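Local coordinates for protein phosphoacetylglucosamine mutase (Aspergillus lentulus, PDB 5O9X) that interconverts the 6-phosphate and 1-phosphate of N-acetylglucosamine, probably as a step on the way to UDP-N-acetylglucosamine, at residues A[58-63]-A[173-178]. The protein carries 1 engineered substitution. Sequence-based numbering, arbitrary orientation.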
ATOM      1  N   SER A  58      17.603   3.315 -19.376  1.00 32.87           N
ATOM      2  CA  SER A  58      17.614   4.007 -20.706  1.00 35.61           C
ATOM      3  C   SER A  58      16.631   5.176 -20.822  1.00 34.73           C
ATOM      4  O   SER A  58      15.986   5.361 -21.867  1.00 35.45           O
ATOM      5  CB  SER A  58      17.372   3.015 -21.878  1.00 43.49           C
ATOM      6  OG  SER A  58      18.080   1.780 -21.767  1.00 49.24           O
ATOM      7  N   GLY A  59      16.524   5.949 -19.738  1.00 34.50           N
ATOM      8  CA  GLY A  59      15.740   7.192 -19.670  1.00 29.44           C
ATOM      9  C   GLY A  59      14.244   7.009 -19.447  1.00 31.05           C
ATOM     10  O   GLY A  59      13.457   7.903 -19.773  1.00 27.76           O
ATOM     11  N   GLN A  60      13.844   5.871 -18.875  1.00 30.72           N
ATOM     12  CA  GLN A  60      12.432   5.615 -18.547  1.00 30.31           C
ATOM     13  C   GLN A  60      12.093   6.501 -17.344  1.00 25.80           C
ATOM     14  O   GLN A  60      12.959   6.827 -16.563  1.00 24.31           O
ATOM     15  CB  GLN A  60      12.154   4.141 -18.262  1.00 31.94           C
ATOM     16  CG  GLN A  60      11.839   3.292 -19.510  1.00 33.61           C
ATOM     17  CD  GLN A  60      11.631   1.835 -19.179  1.00 33.71           C
ATOM     18  OE1 GLN A  60      12.493   1.197 -18.609  1.00 38.65           O
ATOM     19  NE2 GLN A  60      10.483   1.301 -19.523  1.00 33.92           N
ATOM     20  N   TRP A  61      10.865   6.992 -17.311  1.00 23.60           N
ATOM     21  CA  TRP A  61      10.389   7.802 -16.207  1.00 22.00           C
ATOM     22  C   TRP A  61      10.448   6.995 -14.912  1.00 18.11           C
ATOM     23  O   TRP A  61       9.930   5.864 -14.795  1.00 19.24           O
ATOM     24  CB  TRP A  61       8.967   8.299 -16.514  1.00 23.00           C
ATOM     25  CG  TRP A  61       8.984   9.300 -17.610  1.00 23.21           C
ATOM     26  CD1 TRP A  61       8.829   9.065 -18.943  1.00 26.13           C
ATOM     27  CD2 TRP A  61       9.176  10.723 -17.461  1.00 25.63           C
ATOM     28  NE1 TRP A  61       8.898  10.279 -19.639  1.00 26.79           N
ATOM     29  CE2 TRP A  61       9.114  11.298 -18.764  1.00 24.38           C
ATOM     30  CE3 TRP A  61       9.377  11.569 -16.348  1.00 25.99           C
ATOM     31  CZ2 TRP A  61       9.272  12.666 -18.993  1.00 25.58           C
ATOM     32  CZ3 TRP A  61       9.517  12.949 -16.566  1.00 26.39           C
ATOM     33  CH2 TRP A  61       9.467  13.480 -17.900  1.00 28.52           C
ATOM     34  N   ILE A  62      11.117   7.583 -13.937  1.00 21.32           N
ATOM     35  CA  ILE A  62      11.097   7.037 -12.541  1.00 20.19           C
ATOM     36  C   ILE A  62      10.233   7.991 -11.653  1.00 21.18           C
ATOM     37  O   ILE A  62      10.327   9.212 -11.796  1.00 22.27           O
ATOM     38  CB  ILE A  62      12.544   6.989 -12.047  1.00 19.08           C
ATOM     39  CG1 ILE A  62      13.363   5.931 -12.864  1.00 18.51           C
ATOM     40  CG2 ILE A  62      12.662   6.655 -10.536  1.00 18.19           C
ATOM     41  CD1 ILE A  62      12.739   4.527 -12.850  1.00 17.85           C
ATOM     42  N   GLY A  63       9.475   7.453 -10.685  1.00 20.69           N
ATOM     43  CA  GLY A  63       8.600   8.385  -9.890  1.00 19.42           C
ATOM     44  C   GLY A  63       9.219   8.535  -8.506  1.00 21.02           C
ATOM     45  O   GLY A  63       9.952   7.597  -7.998  1.00 19.76           O
ATOM     46  N   CYS A 173       1.773   5.081 -17.054  1.00 26.39           N
ATOM     47  CA  CYS A 173       1.287   5.735 -18.282  1.00 27.16           C
ATOM     48  C   CYS A 173       2.391   6.344 -19.130  1.00 30.53           C
ATOM     49  O   CYS A 173       2.423   6.110 -20.361  1.00 30.18           O
ATOM     50  CB  CYS A 173       0.235   6.838 -18.012  1.00 26.15           C
ATOM     51  SG  CYS A 173      -1.296   6.082 -17.447  1.00 27.98           S
ATOM     52  N   LYS A 174       3.278   7.137 -18.527  1.00 27.38           N
ATOM     53  CA  LYS A 174       4.273   7.830 -19.353  1.00 30.38           C
ATOM     54  C   LYS A 174       5.260   6.783 -19.999  1.00 30.19           C
ATOM     55  O   LYS A 174       5.850   7.019 -21.065  1.00 31.64           O
ATOM     56  CB  LYS A 174       5.060   8.852 -18.539  1.00 27.77           C
ATOM     57  CG  LYS A 174       4.264   9.987 -17.940  1.00 28.53           C
ATOM     58  CD  LYS A 174       5.194  10.973 -17.293  1.00 26.10           C
ATOM     59  CE  LYS A 174       5.836  11.870 -18.349  1.00 31.27           C
ATOM     60  NZ  LYS A 174       4.869  12.705 -19.094  1.00 32.01           N
ATOM     61  N   ASN A 175       5.466   5.652 -19.337  1.00 27.46           N
ATOM     62  CA  ASN A 175       6.406   4.673 -19.888  1.00 30.58           C
ATOM     63  C   ASN A 175       5.760   3.726 -20.912  1.00 33.96           C
ATOM     64  O   ASN A 175       6.453   2.906 -21.500  1.00 30.67           O
ATOM     65  CB  ASN A 175       7.095   3.890 -18.783  1.00 27.20           C
ATOM     66  CG  ASN A 175       8.109   4.738 -18.022  1.00 28.03           C
ATOM     67  OD1 ASN A 175       8.141   4.700 -16.788  1.00 27.71           O
ATOM     68  ND2 ASN A 175       8.901   5.508 -18.726  1.00 24.05           N
ATOM     69  N   THR A 176       4.439   3.805 -21.071  1.00 33.81           N
ATOM     70  CA  THR A 176       3.742   2.905 -21.964  1.00 35.55           C
ATOM     71  C   THR A 176       2.990   3.656 -23.059  1.00 38.00           C
ATOM     72  O   THR A 176       2.370   3.006 -23.923  1.00 42.01           O
ATOM     73  CB  THR A 176       2.758   1.965 -21.234  1.00 33.34           C
ATOM     74  OG1 THR A 176       1.718   2.760 -20.630  1.00 34.39           O
ATOM     75  CG2 THR A 176       3.478   1.034 -20.223  1.00 36.72           C
ATOM     76  N   LEU A 177       3.031   4.992 -23.024  1.00 34.49           N
ATOM     77  CA  LEU A 177       2.191   5.793 -23.890  1.00 39.18           C
ATOM     78  C   LEU A 177       2.628   5.442 -25.342  1.00 44.77           C
ATOM     79  O   LEU A 177       3.829   5.258 -25.586  1.00 37.92           O
ATOM     80  CB  LEU A 177       2.336   7.291 -23.560  1.00 38.85           C
ATOM     81  CG  LEU A 177       1.396   8.282 -24.246  1.00 40.18           C
ATOM     82  CD1 LEU A 177      -0.087   8.120 -23.879  1.00 39.97           C
ATOM     83  CD2 LEU A 177       1.872   9.718 -24.021  1.00 37.61           C
ATOM     84  N   GLY A 178       1.644   5.217 -26.225  1.00 45.45           N
ATOM     85  CA  GLY A 178       1.874   4.997 -27.660  1.00 51.31           C
ATOM     86  C   GLY A 178       2.382   3.615 -28.023  1.00 58.50           C
ATOM     87  O   GLY A 178       2.907   3.435 -29.110  1.00 66.76           O
TER
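Lys-174 lays its aliphatic chain over one face of the Trp-61 indole, a CH-pi contact in which CE stands 3.6 Å from the centroid of the six-membered ring, 19° off the normal. Lower on the same side chain, CB approaches the five-membered ring, 3.8 Å from Trp-61 CD1. A bend at chi3 (79°) sets CE over the ring, and a second bend at chi4 directs NZ away from it. The ammonium therefore makes a longer cation-pi contact, NZ lying 4.7 Å from the centroid of the six-membered ring and still over the face. A further nonpolar contact comes from CB of Gln-60, which packs against the side-chain amide of Asn-175.

The second group of contacts is polar. The Asn-175 amide reaches the backbone of Trp-61 and also meets the indole near its edge, the two planes turned 41° apart. Its modelled orientation is probably reversed: ND2 lies 2.8 Å from Trp-61 N and OD1 2.9 Å from Trp-61 O, and with the amide turned over these may be hydrogen bonds.

The contact joins strand 61-66 to helix 164-176 in the alpha/beta/alpha domain I. Trp-61 also touches Ile-157 of the edge strand 155-161. Chemically, the contact is made through side chains, a lysine on the indole face and an amide close to the Trp-61 backbone, with no clear backbone-to-backbone hydrogen bond between the two segments.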